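PDB 4AXH: (R)-specific secondary-alkylsulfatase, which catalyses the zinc-dependent, enantioselective hydrolysis of (R)-secondary-alkyl sulfates with inversion of configuration, yielding (S)-secondary alcohols and sulfate. Local coordinates for residues Ser142-Asp148 with Lys170-Val176; Thr367-Gln372 with Leu407-Leu413; Val464-Met468 with Leu483-Leu487. All blocks are in the same frame, centred on the assembly; numbering follows the deposited sequence.

Contact 1: Ser142-Asp148 with Lys170-Val176; sequences SGLVLID and KPIVAVV
In the beta-alpha-beta crossover of the metallo-beta-lactamase domain, Leu144-Ile147 runs parallel to Ile172-Val176, and Leu146 is held by the second strand through both its backbone N and its backbone O. Its N donates to Ala174 O at 2.9 Å and its O receives Val176 N at 2.7 Å. One rung earlier the register slips at a beta bulge: Val173 N and Ala174 N both point at Leu144 O, the first bond bent (142°), the second longer but nearly straight (172°). Val173 is thus the extra residue, and its CG2 lies over the bare CA of Gly143.

Leu146 and Val175 share one face of the sheet, where Leu146 CB meets Val175 CG2 at 3.9 Å and the side chains of Leu146 and Ile172 cross at about a right angle, CD2 nearest CD1; helix 153-164 packs here through Leu160. On the other face Val145 CG2 touches Ala174 CB, and Ile147 lies against Val176, both reaching Ile298 of strand 296-300. The ladder ends where Asp148 N bonds Val176 O, at 2.7 Å. That bond helps hold Asp148, whose OD2 is hydrogen-bonded to ND1 of the zinc ligand His184 and to Ser178 and Gln354, consistent with a second-shell role in orienting the metal-binding imidazole.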
ATOM      1  N   SER A 142      41.894  -0.623  19.247  1.00 54.11           N
ATOM      2  CA  SER A 142      42.330  -2.013  19.429  1.00 54.61           C
ATOM      3  C   SER A 142      41.916  -2.990  18.318  1.00 59.07           C
ATOM      4  O   SER A 142      42.771  -3.699  17.785  1.00 59.48           O
ATOM      5  CB  SER A 142      41.912  -2.537  20.802  1.00 57.98           C
ATOM      6  OG  SER A 142      40.512  -2.466  21.022  1.00 65.00           O
ATOM      7  N   GLY A 143      40.619  -3.031  18.000  1.00 53.26           N
ATOM      8  CA  GLY A 143      40.082  -3.946  17.003  1.00 51.21           C
ATOM      9  C   GLY A 143      39.499  -3.261  15.797  1.00 50.00           C
ATOM     10  O   GLY A 143      40.077  -2.294  15.301  1.00 48.43           O
ATOM     11  N   LEU A 144      38.354  -3.787  15.313  1.00 43.05           N
ATOM     12  CA  LEU A 144      37.646  -3.314  14.121  1.00 40.13           C
ATOM     13  C   LEU A 144      36.194  -3.021  14.388  1.00 43.26           C
ATOM     14  O   LEU A 144      35.512  -3.762  15.106  1.00 43.94           O
ATOM     15  CB  LEU A 144      37.710  -4.348  12.973  1.00 39.01           C
ATOM     16  CG  LEU A 144      39.074  -4.842  12.475  1.00 42.64           C
ATOM     17  CD1 LEU A 144      38.888  -5.923  11.462  1.00 42.75           C
ATOM     18  CD2 LEU A 144      39.895  -3.742  11.849  1.00 42.39           C
ATOM     19  N   VAL A 145      35.700  -1.946  13.770  1.00 38.08           N
ATOM     20  CA  VAL A 145      34.285  -1.599  13.820  1.00 36.37           C
ATOM     21  C   VAL A 145      33.747  -1.751  12.433  1.00 37.78           C
ATOM     22  O   VAL A 145      34.294  -1.208  11.474  1.00 37.20           O
ATOM     23  CB  VAL A 145      33.873  -0.325  14.595  1.00 39.54           C
ATOM     24  CG1 VAL A 145      34.854   0.801  14.370  1.00 40.50           C
ATOM     25  CG2 VAL A 145      32.437   0.103  14.298  1.00 37.98           C
ATOM     26  N   LEU A 146      32.770  -2.637  12.319  1.00 32.17           N
ATOM     27  CA  LEU A 146      32.177  -3.021  11.058  1.00 29.50           C
ATOM     28  C   LEU A 146      30.794  -2.446  10.881  1.00 35.99           C
ATOM     29  O   LEU A 146      29.982  -2.418  11.807  1.00 35.67           O
ATOM     30  CB  LEU A 146      32.096  -4.541  11.030  1.00 27.31           C
ATOM     31  CG  LEU A 146      33.110  -5.312  10.261  1.00 29.40           C
ATOM     32  CD1 LEU A 146      34.510  -5.015  10.705  1.00 29.17           C
ATOM     33  CD2 LEU A 146      32.829  -6.778  10.397  1.00 29.73           C
ATOM     34  N   ILE A 147      30.517  -1.987   9.678  1.00 34.25           N
ATOM     35  CA  ILE A 147      29.162  -1.572   9.333  1.00 32.83           C
ATOM     36  C   ILE A 147      28.711  -2.541   8.271  1.00 32.04           C
ATOM     37  O   ILE A 147      29.315  -2.612   7.205  1.00 29.10           O
ATOM     38  CB  ILE A 147      28.791  -0.049   9.175  1.00 35.40           C
ATOM     39  CG1 ILE A 147      27.802   0.206   8.048  1.00 35.89           C
ATOM     40  CG2 ILE A 147      29.975   0.940   9.170  1.00 34.13           C
ATOM     41  CD1 ILE A 147      26.417  -0.020   8.448  1.00 43.74           C
ATOM     42  N   ASP A 148      27.785  -3.427   8.688  1.00 27.39           N
ATOM     43  CA  ASP A 148      27.173  -4.546   7.991  1.00 26.06           C
ATOM     44  C   ASP A 148      28.035  -5.791   7.893  1.00 31.95           C
ATOM     45  O   ASP A 148      29.270  -5.736   8.043  1.00 29.85           O
ATOM     46  CB  ASP A 148      26.442  -4.145   6.703  1.00 27.41           C
ATOM     47  CG  ASP A 148      25.279  -3.224   6.982  1.00 28.57           C
ATOM     48  OD1 ASP A 148      24.827  -3.178   8.141  1.00 26.09           O
ATOM     49  OD2 ASP A 148      24.844  -2.521   6.051  1.00 31.41           O
ATOM     50  N   LYS A 170      43.303  -8.082  13.547  1.00 34.22           N
ATOM     51  CA  LYS A 170      42.770  -7.504  14.792  0.50 34.11           C
ATOM     52  C   LYS A 170      41.404  -8.128  15.087  1.00 38.87           C
ATOM     53  O   LYS A 170      40.753  -8.582  14.144  1.00 41.58           O
ATOM     54  CB  LYS A 170      42.540  -5.964  14.620  0.50 36.07           C
ATOM     55  CG  LYS A 170      43.733  -5.117  14.148  0.50 37.58           C
ATOM     56  CD  LYS A 170      43.383  -3.630  14.087  0.50 46.81           C
ATOM     57  CE  LYS A 170      43.710  -2.986  12.746  0.50 47.14           C
ATOM     58  NZ  LYS A 170      44.504  -1.728  12.904  0.50 28.33           N
ATOM     59  N   PRO A 171      40.874  -8.125  16.342  1.00 33.62           N
ATOM     60  CA  PRO A 171      39.523  -8.681  16.522  1.00 31.97           C
ATOM     61  C   PRO A 171      38.472  -7.732  15.980  1.00 34.92           C
ATOM     62  O   PRO A 171      38.825  -6.703  15.436  1.00 36.47           O
ATOM     63  CB  PRO A 171      39.405  -8.813  18.056  1.00 32.98           C
ATOM     64  CG  PRO A 171      40.294  -7.754  18.596  1.00 36.88           C
ATOM     65  CD  PRO A 171      41.438  -7.659  17.646  1.00 33.42           C
ATOM     66  N   ILE A 172      37.194  -8.047  16.211  1.00 31.13           N
ATOM     67  CA  ILE A 172      36.020  -7.251  15.885  1.00 29.43           C
ATOM     68  C   ILE A 172      35.447  -6.831  17.217  1.00 36.34           C
ATOM     69  O   ILE A 172      35.010  -7.678  18.000  1.00 36.68           O
ATOM     70  CB  ILE A 172      35.022  -8.047  15.004  1.00 31.14           C
ATOM     71  CG1 ILE A 172      35.656  -8.323  13.614  1.00 31.70           C
ATOM     72  CG2 ILE A 172      33.683  -7.318  14.893  1.00 28.27           C
ATOM     73  CD1 ILE A 172      34.999  -9.404  12.757  1.00 28.22           C
ATOM     74  N   VAL A 173      35.524  -5.527  17.510  1.00 34.40           N
ATOM     75  CA  VAL A 173      35.027  -4.947  18.758  1.00 34.19           C
ATOM     76  C   VAL A 173      33.552  -4.541  18.590  1.00 35.63           C
ATOM     77  O   VAL A 173      32.758  -4.605  19.531  1.00 34.64           O
ATOM     78  CB  VAL A 173      35.903  -3.747  19.205  1.00 39.40           C
ATOM     79  CG1 VAL A 173      35.396  -3.156  20.530  1.00 41.11           C
ATOM     80  CG2 VAL A 173      37.367  -4.150  19.332  1.00 38.70           C
ATOM     81  N   ALA A 174      33.202  -4.076  17.406  1.00 32.07           N
ATOM     82  CA  ALA A 174      31.856  -3.587  17.186  1.00 31.50           C
ATOM     83  C   ALA A 174      31.350  -3.879  15.786  1.00 33.91           C
ATOM     84  O   ALA A 174      32.135  -3.940  14.828  1.00 31.91           O
ATOM     85  CB  ALA A 174      31.794  -2.076  17.469  1.00 31.87           C
ATOM     86  N   VAL A 175      30.023  -4.040  15.688  1.00 29.85           N
ATOM     87  CA  VAL A 175      29.301  -4.240  14.441  1.00 30.96           C
ATOM     88  C   VAL A 175      28.093  -3.318  14.442  1.00 35.70           C
ATOM     89  O   VAL A 175      27.506  -3.113  15.494  1.00 35.13           O
ATOM     90  CB  VAL A 175      28.943  -5.737  14.167  1.00 35.11           C
ATOM     91  CG1 VAL A 175      27.917  -5.887  13.051  1.00 34.71           C
ATOM     92  CG2 VAL A 175      30.189  -6.546  13.848  1.00 34.70           C
ATOM     93  N   VAL A 176      27.763  -2.731  13.268  1.00 34.07           N
ATOM     94  CA  VAL A 176      26.610  -1.855  13.039  1.00 32.90           C
ATOM     95  C   VAL A 176      25.772  -2.497  11.949  1.00 35.24           C
ATOM     96  O   VAL A 176      26.284  -2.822  10.892  1.00 35.46           O
ATOM     97  CB  VAL A 176      27.018  -0.418  12.643  1.00 36.92           C
ATOM     98  CG1 VAL A 176      25.795   0.464  12.388  1.00 36.23           C
ATOM     99  CG2 VAL A 176      27.910   0.212  13.701  1.00 37.68           C
TER

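Contact 2: Thr367-Gln372 with Leu407-Leu413; sequences TYLADQ and LDRKWYL
Asp371, on helix 362-388, is met by Lys410 and Tyr412 of the loop Leu407-Leu413, and both donors converge on one carboxylate oxygen. Lys410 NZ forms a salt bridge to Asp371 OD2 (2.7 Å) through the syn lone pair, while Tyr412 OH donates to the same atom from the anti side (2.5 Å), 32° out of the carboxylate plane. Two donors on different sides hold that oxygen and limit rotation of the group, whose plane is turned only 15° from that of the Tyr412 ring. Bends at chi2 and chi4 wrap the lysine chain round that oxygen, CG and NZ both lying near it, and bring NZ up to Thr367 CG2.

The Tyr412 ring is held between two side chains. With CG placed between backbone N and carbonyl carbon (chi1 57°), it presents one face to Tyr368, whose CD2 stands 3.5 Å above the ring centre of Tyr412, and the opposite face to Lys410 CB. The two tyrosines slide past each other in opposite directions with oblique ring planes, their centroids 4.6 Å apart. Farther along the helix, Gln372 NE2 makes a weak bond to Tyr412 O (3.4 Å) and rests against Leu413 CD1; Leu413 CD2 packs on Asp371 CB.

Away from the loop, Leu369 and Gln372 pack on helix 330-344, and Tyr368 OH bonds Gln353, just beyond strand 350-352. Helix 58-64 touches Tyr412 through Glu59. Across the dimer interface, Arg588 of the second subunit, at the end of strand 581-588, forms a salt bridge with Asp371 OD1.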
ATOM      1  N   THR A 367      25.377  17.743  -4.325  1.00 28.94           N
ATOM      2  CA  THR A 367      24.597  17.654  -5.552  1.00 27.43           C
ATOM      3  C   THR A 367      23.913  16.269  -5.585  1.00 30.52           C
ATOM      4  O   THR A 367      22.740  16.187  -5.923  1.00 31.97           O
ATOM      5  CB  THR A 367      25.519  17.850  -6.777  1.00 31.32           C
ATOM      6  OG1 THR A 367      26.023  19.179  -6.772  1.00 34.87           O
ATOM      7  CG2 THR A 367      24.837  17.522  -8.135  1.00 17.65           C
ATOM      8  N   TYR A 368      24.651  15.194  -5.236  1.00 23.69           N
ATOM      9  CA  TYR A 368      24.160  13.819  -5.251  1.00 21.66           C
ATOM     10  C   TYR A 368      22.968  13.696  -4.306  1.00 25.68           C
ATOM     11  O   TYR A 368      21.882  13.346  -4.768  1.00 26.26           O
ATOM     12  CB  TYR A 368      25.318  12.864  -4.935  1.00 21.30           C
ATOM     13  CG  TYR A 368      24.983  11.389  -4.911  1.00 22.26           C
ATOM     14  CD1 TYR A 368      24.433  10.792  -3.772  1.00 21.95           C
ATOM     15  CD2 TYR A 368      25.336  10.558  -5.967  1.00 22.57           C
ATOM     16  CE1 TYR A 368      24.170   9.424  -3.725  1.00 21.03           C
ATOM     17  CE2 TYR A 368      25.063   9.187  -5.933  1.00 20.33           C
ATOM     18  CZ  TYR A 368      24.513   8.624  -4.794  1.00 27.77           C
ATOM     19  OH  TYR A 368      24.274   7.270  -4.724  1.00 35.45           O
ATOM     20  N   LEU A 369      23.119  14.118  -3.049  1.00 22.54           N
ATOM     21  CA  LEU A 369      22.044  14.119  -2.058  1.00 23.89           C
ATOM     22  C   LEU A 369      20.819  14.886  -2.477  1.00 31.47           C
ATOM     23  O   LEU A 369      19.715  14.355  -2.403  1.00 34.89           O
ATOM     24  CB  LEU A 369      22.534  14.599  -0.693  1.00 24.66           C
ATOM     25  CG  LEU A 369      23.420  13.608   0.044  1.00 29.50           C
ATOM     26  CD1 LEU A 369      23.809  14.149   1.394  1.00 31.28           C
ATOM     27  CD2 LEU A 369      22.740  12.240   0.131  1.00 25.12           C
ATOM     28  N   ALA A 370      20.993  16.109  -2.970  1.00 28.16           N
ATOM     29  CA  ALA A 370      19.883  16.924  -3.410  1.00 27.60           C
ATOM     30  C   ALA A 370      19.170  16.304  -4.594  1.00 33.01           C
ATOM     31  O   ALA A 370      17.947  16.366  -4.643  1.00 34.87           O
ATOM     32  CB  ALA A 370      20.371  18.304  -3.745  1.00 29.12           C
ATOM     33  N   ASP A 371      19.905  15.658  -5.530  1.00 29.48           N
ATOM     34  CA  ASP A 371      19.323  14.970  -6.704  1.00 27.99           C
ATOM     35  C   ASP A 371      18.477  13.777  -6.233  1.00 29.59           C
ATOM     36  O   ASP A 371      17.348  13.620  -6.696  1.00 28.60           O
ATOM     37  CB  ASP A 371      20.423  14.503  -7.681  1.00 28.78           C
ATOM     38  CG  ASP A 371      21.129  15.584  -8.499  1.00 35.65           C
ATOM     39  OD1 ASP A 371      20.741  16.754  -8.404  1.00 34.53           O
ATOM     40  OD2 ASP A 371      22.060  15.248  -9.246  1.00 44.51           O
ATOM     41  N   GLN A 372      19.022  12.979  -5.270  1.00 22.76           N
ATOM     42  CA  GLN A 372      18.379  11.809  -4.659  1.00 21.47           C
ATOM     43  C   GLN A 372      17.078  12.238  -4.002  1.00 24.92           C
ATOM     44  O   GLN A 372      16.024  11.734  -4.378  1.00 25.48           O
ATOM     45  CB  GLN A 372      19.319  11.122  -3.647  1.00 22.24           C
ATOM     46  CG  GLN A 372      20.534  10.385  -4.258  1.00 28.65           C
ATOM     47  CD  GLN A 372      20.227   9.094  -4.998  1.00 38.42           C
ATOM     48  OE1 GLN A 372      19.248   8.396  -4.722  1.00 35.21           O
ATOM     49  NE2 GLN A 372      21.090   8.730  -5.938  1.00 30.57           N
ATOM     50  N   LEU A 407      17.920  16.017 -13.588  1.00 31.70           N
ATOM     51  CA  LEU A 407      17.776  14.635 -13.085  1.00 30.41           C
ATOM     52  C   LEU A 407      17.843  13.529 -14.176  1.00 34.70           C
ATOM     53  O   LEU A 407      18.290  12.429 -13.881  1.00 35.70           O
ATOM     54  CB  LEU A 407      16.560  14.467 -12.134  1.00 28.86           C
ATOM     55  CG  LEU A 407      16.349  15.525 -11.023  1.00 29.93           C
ATOM     56  CD1 LEU A 407      15.093  15.258 -10.246  1.00 29.10           C
ATOM     57  CD2 LEU A 407      17.482  15.549 -10.071  1.00 26.06           C
ATOM     58  N   ASP A 408      17.491  13.844 -15.427  1.00 31.21           N
ATOM     59  CA  ASP A 408      17.567  12.925 -16.568  1.00 30.73           C
ATOM     60  C   ASP A 408      19.000  12.725 -17.080  1.00 36.44           C
ATOM     61  O   ASP A 408      19.300  11.696 -17.713  1.00 35.88           O
ATOM     62  CB  ASP A 408      16.623  13.370 -17.696  1.00 32.23           C
ATOM     63  CG  ASP A 408      16.615  12.493 -18.949  1.00 40.75           C
ATOM     64  OD1 ASP A 408      16.414  11.251 -18.820  1.00 36.92           O
ATOM     65  OD2 ASP A 408      16.795  13.043 -20.056  1.00 58.13           O
ATOM     66  N   ARG A 409      19.912  13.675 -16.769  1.00 34.63           N
ATOM     67  CA  ARG A 409      21.317  13.546 -17.196  1.00 33.47           C
ATOM     68  C   ARG A 409      22.267  12.883 -16.171  1.00 34.91           C
ATOM     69  O   ARG A 409      23.410  12.674 -16.496  1.00 33.47           O
ATOM     70  CB  ARG A 409      21.865  14.848 -17.804  1.00 35.35           C
ATOM     71  CG  ARG A 409      21.897  16.012 -16.855  1.00 42.74           C
ATOM     72  CD  ARG A 409      22.637  17.183 -17.447  1.00 39.12           C
ATOM     73  NE  ARG A 409      23.057  18.162 -16.437  1.00 39.09           N
ATOM     74  CZ  ARG A 409      24.088  17.996 -15.608  1.00 44.68           C
ATOM     75  NH1 ARG A 409      24.776  16.860 -15.609  1.00 41.53           N
ATOM     76  NH2 ARG A 409      24.419  18.949 -14.750  1.00 21.32           N
ATOM     77  N   LYS A 410      21.785  12.518 -14.963  1.00 33.04           N
ATOM     78  CA  LYS A 410      22.595  11.858 -13.930  1.00 32.62           C
ATOM     79  C   LYS A 410      22.577  10.320 -14.031  1.00 37.69           C
ATOM     80  O   LYS A 410      21.501   9.708 -14.073  1.00 40.05           O
ATOM     81  CB  LYS A 410      22.170  12.301 -12.516  1.00 33.14           C
ATOM     82  CG  LYS A 410      22.064  13.819 -12.315  1.00 24.38           C
ATOM     83  CD  LYS A 410      23.334  14.610 -12.735  1.00 24.47           C
ATOM     84  CE  LYS A 410      23.125  16.094 -12.654  1.00 34.74           C
ATOM     85  NZ  LYS A 410      23.296  16.609 -11.279  1.00 44.96           N
ATOM     86  N   TRP A 411      23.778   9.698 -14.079  1.00 29.97           N
ATOM     87  CA  TRP A 411      23.944   8.246 -14.182  1.00 27.72           C
ATOM     88  C   TRP A 411      23.362   7.541 -12.937  1.00 31.95           C
ATOM     89  O   TRP A 411      22.748   6.489 -13.033  1.00 33.41           O
ATOM     90  CB  TRP A 411      25.448   7.877 -14.317  1.00 25.00           C
ATOM     91  CG  TRP A 411      26.064   7.971 -15.688  1.00 24.38           C
ATOM     92  CD1 TRP A 411      27.161   8.711 -16.052  1.00 27.04           C
ATOM     93  CD2 TRP A 411      25.676   7.228 -16.854  1.00 23.12           C
ATOM     94  NE1 TRP A 411      27.457   8.493 -17.380  1.00 25.24           N
ATOM     95  CE2 TRP A 411      26.536   7.620 -17.905  1.00 25.49           C
ATOM     96  CE3 TRP A 411      24.648   6.302 -17.125  1.00 24.06           C
ATOM     97  CZ2 TRP A 411      26.428   7.095 -19.185  1.00 24.52           C
ATOM     98  CZ3 TRP A 411      24.530   5.795 -18.404  1.00 25.29           C
ATOM     99  CH2 TRP A 411      25.418   6.191 -19.419  1.00 26.00           C
ATOM    100  N   TYR A 412      23.568   8.130 -11.771  1.00 26.19           N
ATOM    101  CA  TYR A 412      23.157   7.609 -10.483  1.00 23.39           C
ATOM    102  C   TYR A 412      21.657   7.731 -10.152  1.00 28.77           C
ATOM    103  O   TYR A 412      21.226   7.350  -9.053  1.00 30.88           O
ATOM    104  CB  TYR A 412      24.031   8.251  -9.397  1.00 23.38           C
ATOM    105  CG  TYR A 412      24.025   9.770  -9.344  1.00 22.09           C
ATOM    106  CD1 TYR A 412      23.067  10.458  -8.613  1.00 23.43           C
ATOM    107  CD2 TYR A 412      25.029  10.504  -9.942  1.00 22.06           C
ATOM    108  CE1 TYR A 412      23.093  11.841  -8.511  1.00 21.82           C
ATOM    109  CE2 TYR A 412      25.072  11.887  -9.839  1.00 22.38           C
ATOM    110  CZ  TYR A 412      24.108  12.551  -9.118  1.00 25.73           C
ATOM    111  OH  TYR A 412      24.169  13.917  -9.050  1.00 25.30           O
ATOM    112  N   LEU A 413      20.859   8.256 -11.090  1.00 23.21           N
ATOM    113  CA  LEU A 413      19.410   8.444 -10.949  1.00 20.85           C
ATOM    114  C   LEU A 413      18.634   7.607 -11.947  1.00 26.04           C
ATOM    115  O   LEU A 413      17.406   7.615 -11.904  1.00 29.23           O
ATOM    116  CB  LEU A 413      19.092   9.935 -11.136  1.00 20.44           C
ATOM    117  CG  LEU A 413      18.835  10.817  -9.908  1.00 23.55           C
ATOM    118  CD1 LEU A 413      19.607  10.370  -8.642  1.00 23.57           C
ATOM    119  CD2 LEU A 413      19.114  12.201 -10.238  1.00 18.66           C
TER

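Contact 3: Val464-Met468 with Leu483-Leu487; sequences VLKQM and LGNHL
Helices 461-474 and 477-490 run antiparallel, the segments Val464-Met468 and Leu483-Leu487 crossing at -154° with their axes 9.9 Å apart at closest approach. They form a helical hairpin of the dimerisation region, consistent with that family's place in the TPR clan, and join by apolar packing with no hydrogen bond between the segments.

Leu487 enters from the second helix with CG anti to the backbone N (chi1 -165°), which carries CD2 into a group of three side chains: Val464 CG2 at 3.5 Å from Leu487 CD2, Leu465 CG and Met468 CE. Val464 and Leu487 also both reach Val455 of helix 447-457, while Leu465 and Leu487 touch helix 495-511. One turn earlier, the side chains of Leu483 and Gln467 cross at about a right angle, with Leu483 CD1 3.6 Å from Gln467 CB and close to the backbone at Val464 O and Met468 N. The amide of Gln467 serves the dimer, its NE2 bonding Ala457 O of the second subunit.

Met468 slides past Leu483 in the opposite direction, CG against CB. At its end a bend at chi3 (-75°) turns CE toward Leu487, and SD lies against the backbone of Gly484, 3.6 Å from Gly484 CA.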
ATOM      1  N   VAL A 464      -4.464 -14.976 -33.750  1.00 70.95           N
ATOM      2  CA  VAL A 464      -3.673 -14.284 -32.738  1.00 68.46           C
ATOM      3  C   VAL A 464      -2.167 -14.501 -32.993  1.00 71.02           C
ATOM      4  O   VAL A 464      -1.397 -13.560 -32.843  1.00 70.25           O
ATOM      5  CB  VAL A 464      -4.137 -14.534 -31.269  1.00 71.10           C
ATOM      6  CG1 VAL A 464      -5.632 -14.300 -31.109  1.00 70.37           C
ATOM      7  CG2 VAL A 464      -3.779 -15.924 -30.779  1.00 71.04           C
ATOM      8  N   LEU A 465      -1.781 -15.709 -33.476  1.00 67.67           N
ATOM      9  CA  LEU A 465      -0.403 -16.093 -33.820  1.00 68.00           C
ATOM     10  C   LEU A 465       0.150 -15.306 -35.031  1.00 72.15           C
ATOM     11  O   LEU A 465       1.337 -14.976 -35.055  1.00 71.71           O
ATOM     12  CB  LEU A 465      -0.303 -17.613 -34.085  1.00 68.32           C
ATOM     13  CG  LEU A 465       0.061 -18.525 -32.894  1.00 73.29           C
ATOM     14  CD1 LEU A 465      -0.534 -19.898 -33.059  1.00 73.01           C
ATOM     15  CD2 LEU A 465       1.561 -18.682 -32.745  1.00 77.45           C
ATOM     16  N   LYS A 466      -0.705 -15.021 -36.033  1.00 69.21           N
ATOM     17  CA  LYS A 466      -0.347 -14.259 -37.239  1.00 69.22           C
ATOM     18  C   LYS A 466      -0.118 -12.797 -36.846  1.00 70.84           C
ATOM     19  O   LYS A 466       0.836 -12.178 -37.316  1.00 69.01           O
ATOM     20  CB  LYS A 466      -1.482 -14.357 -38.287  1.00 72.87           C
ATOM     21  CG  LYS A 466      -1.020 -14.282 -39.747  1.00 88.67           C
ATOM     22  CD  LYS A 466      -0.985 -12.860 -40.308  1.00 95.57           C
ATOM     23  CE  LYS A 466      -0.268 -12.815 -41.633  1.00105.29           C
ATOM     24  NZ  LYS A 466       0.158 -11.435 -41.984  1.00113.21           N
ATOM     25  N   GLN A 467      -1.004 -12.269 -35.974  1.00 66.65           N
ATOM     26  CA  GLN A 467      -0.962 -10.923 -35.408  1.00 66.19           C
ATOM     27  C   GLN A 467       0.270 -10.739 -34.526  1.00 68.84           C
ATOM     28  O   GLN A 467       0.889  -9.676 -34.553  1.00 68.36           O
ATOM     29  CB  GLN A 467      -2.209 -10.663 -34.575  1.00 67.47           C
ATOM     30  CG  GLN A 467      -3.451 -10.436 -35.401  1.00 81.66           C
ATOM     31  CD  GLN A 467      -4.492  -9.764 -34.569  1.00105.24           C
ATOM     32  OE1 GLN A 467      -4.231  -8.740 -33.929  1.00101.06           O
ATOM     33  NE2 GLN A 467      -5.690 -10.330 -34.557  1.00100.74           N
ATOM     34  N   MET A 468       0.604 -11.766 -33.742  1.00 64.73           N
ATOM     35  CA  MET A 468       1.763 -11.813 -32.867  1.00 65.29           C
ATOM     36  C   MET A 468       3.027 -11.719 -33.734  1.00 69.53           C
ATOM     37  O   MET A 468       3.941 -10.954 -33.398  1.00 69.75           O
ATOM     38  CB  MET A 468       1.775 -13.151 -32.120  1.00 68.22           C
ATOM     39  CG  MET A 468       1.912 -13.048 -30.624  1.00 72.48           C
ATOM     40  SD  MET A 468       2.229 -14.667 -29.839  1.00 77.24           S
ATOM     41  CE  MET A 468       0.581 -15.402 -29.934  1.00 74.17           C
ATOM     42  N   LEU A 483      -0.496 -10.199 -26.583  1.00 56.35           N
ATOM     43  CA  LEU A 483      -1.214 -11.223 -27.360  1.00 55.92           C
ATOM     44  C   LEU A 483      -0.787 -12.616 -26.902  1.00 61.03           C
ATOM     45  O   LEU A 483      -1.645 -13.441 -26.571  1.00 61.88           O
ATOM     46  CB  LEU A 483      -0.973 -11.087 -28.881  1.00 55.78           C
ATOM     47  CG  LEU A 483      -1.422  -9.800 -29.613  1.00 60.20           C
ATOM     48  CD1 LEU A 483      -1.630 -10.051 -31.066  1.00 61.59           C
ATOM     49  CD2 LEU A 483      -2.749  -9.271 -29.098  1.00 60.39           C
ATOM     50  N   GLY A 484       0.532 -12.836 -26.853  1.00 56.05           N
ATOM     51  CA  GLY A 484       1.160 -14.077 -26.412  1.00 55.24           C
ATOM     52  C   GLY A 484       0.722 -14.545 -25.041  1.00 58.56           C
ATOM     53  O   GLY A 484       0.576 -15.745 -24.833  1.00 58.80           O
ATOM     54  N   ASN A 485       0.470 -13.605 -24.112  1.00 55.15           N
ATOM     55  CA  ASN A 485       0.019 -13.931 -22.760  1.00 55.95           C
ATOM     56  C   ASN A 485      -1.389 -14.490 -22.802  1.00 61.13           C
ATOM     57  O   ASN A 485      -1.679 -15.466 -22.108  1.00 60.08           O
ATOM     58  CB  ASN A 485       0.095 -12.703 -21.806  1.00 54.58           C
ATOM     59  CG  ASN A 485       0.092 -13.078 -20.338  1.00 57.83           C
ATOM     60  OD1 ASN A 485       0.935 -13.886 -19.880  1.00 52.44           O
ATOM     61  ND2 ASN A 485      -0.873 -12.525 -19.574  1.00 36.69           N
ATOM     62  N   HIS A 486      -2.252 -13.890 -23.641  1.00 59.50           N
ATOM     63  CA  HIS A 486      -3.634 -14.339 -23.804  1.00 59.63           C
ATOM     64  C   HIS A 486      -3.681 -15.751 -24.358  1.00 64.85           C
ATOM     65  O   HIS A 486      -4.455 -16.560 -23.859  1.00 62.89           O
ATOM     66  CB  HIS A 486      -4.442 -13.374 -24.684  1.00 59.70           C
ATOM     67  CG  HIS A 486      -4.821 -12.115 -23.972  1.00 62.77           C
ATOM     68  ND1 HIS A 486      -5.777 -11.901 -23.039  1.00 64.30           N
ATOM     69  CD2 HIS A 486      -4.151 -10.934 -24.199  1.00 64.34           C
ATOM     70  CE1 HIS A 486      -5.706 -10.578 -22.692  1.00 63.56           C
ATOM     71  NE2 HIS A 486      -4.713 -10.047 -23.396  1.00 63.85           N
ATOM     72  N   LEU A 487      -2.818 -16.054 -25.348  1.00 64.72           N
ATOM     73  CA  LEU A 487      -2.772 -17.373 -25.958  1.00 66.38           C
ATOM     74  C   LEU A 487      -2.204 -18.432 -25.036  1.00 71.59           C
ATOM     75  O   LEU A 487      -2.855 -19.463 -24.864  1.00 72.37           O
ATOM     76  CB  LEU A 487      -2.093 -17.383 -27.341  1.00 67.03           C
ATOM     77  CG  LEU A 487      -2.341 -18.652 -28.187  1.00 73.13           C
ATOM     78  CD1 LEU A 487      -3.821 -18.980 -28.315  1.00 73.42           C
ATOM     79  CD2 LEU A 487      -1.743 -18.515 -29.563  1.00 77.83           C
TER

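The three contacts follow one another along the chain without nesting or crossing. Contact 1 comes first, closing a short excursion through helix 153-164 and tying two neighbouring strands of the large metallo-beta-lactamase sheet. Contact 2 closes next: helix 362-388 and then helix 393-400 are passed before the loop 407-413 returns, linking the dimerisation region to the helix that follows the zinc ligand His355. Contact 3 closes the shortest of the three loops, between consecutive helices of the dimerisation region. Contacts 1 and 3 lie on opposite sides of the chain's centre, their centres 58 Å apart, whereas contacts 2 and 3 both meet the second subunit, through different parts of the dimer interface.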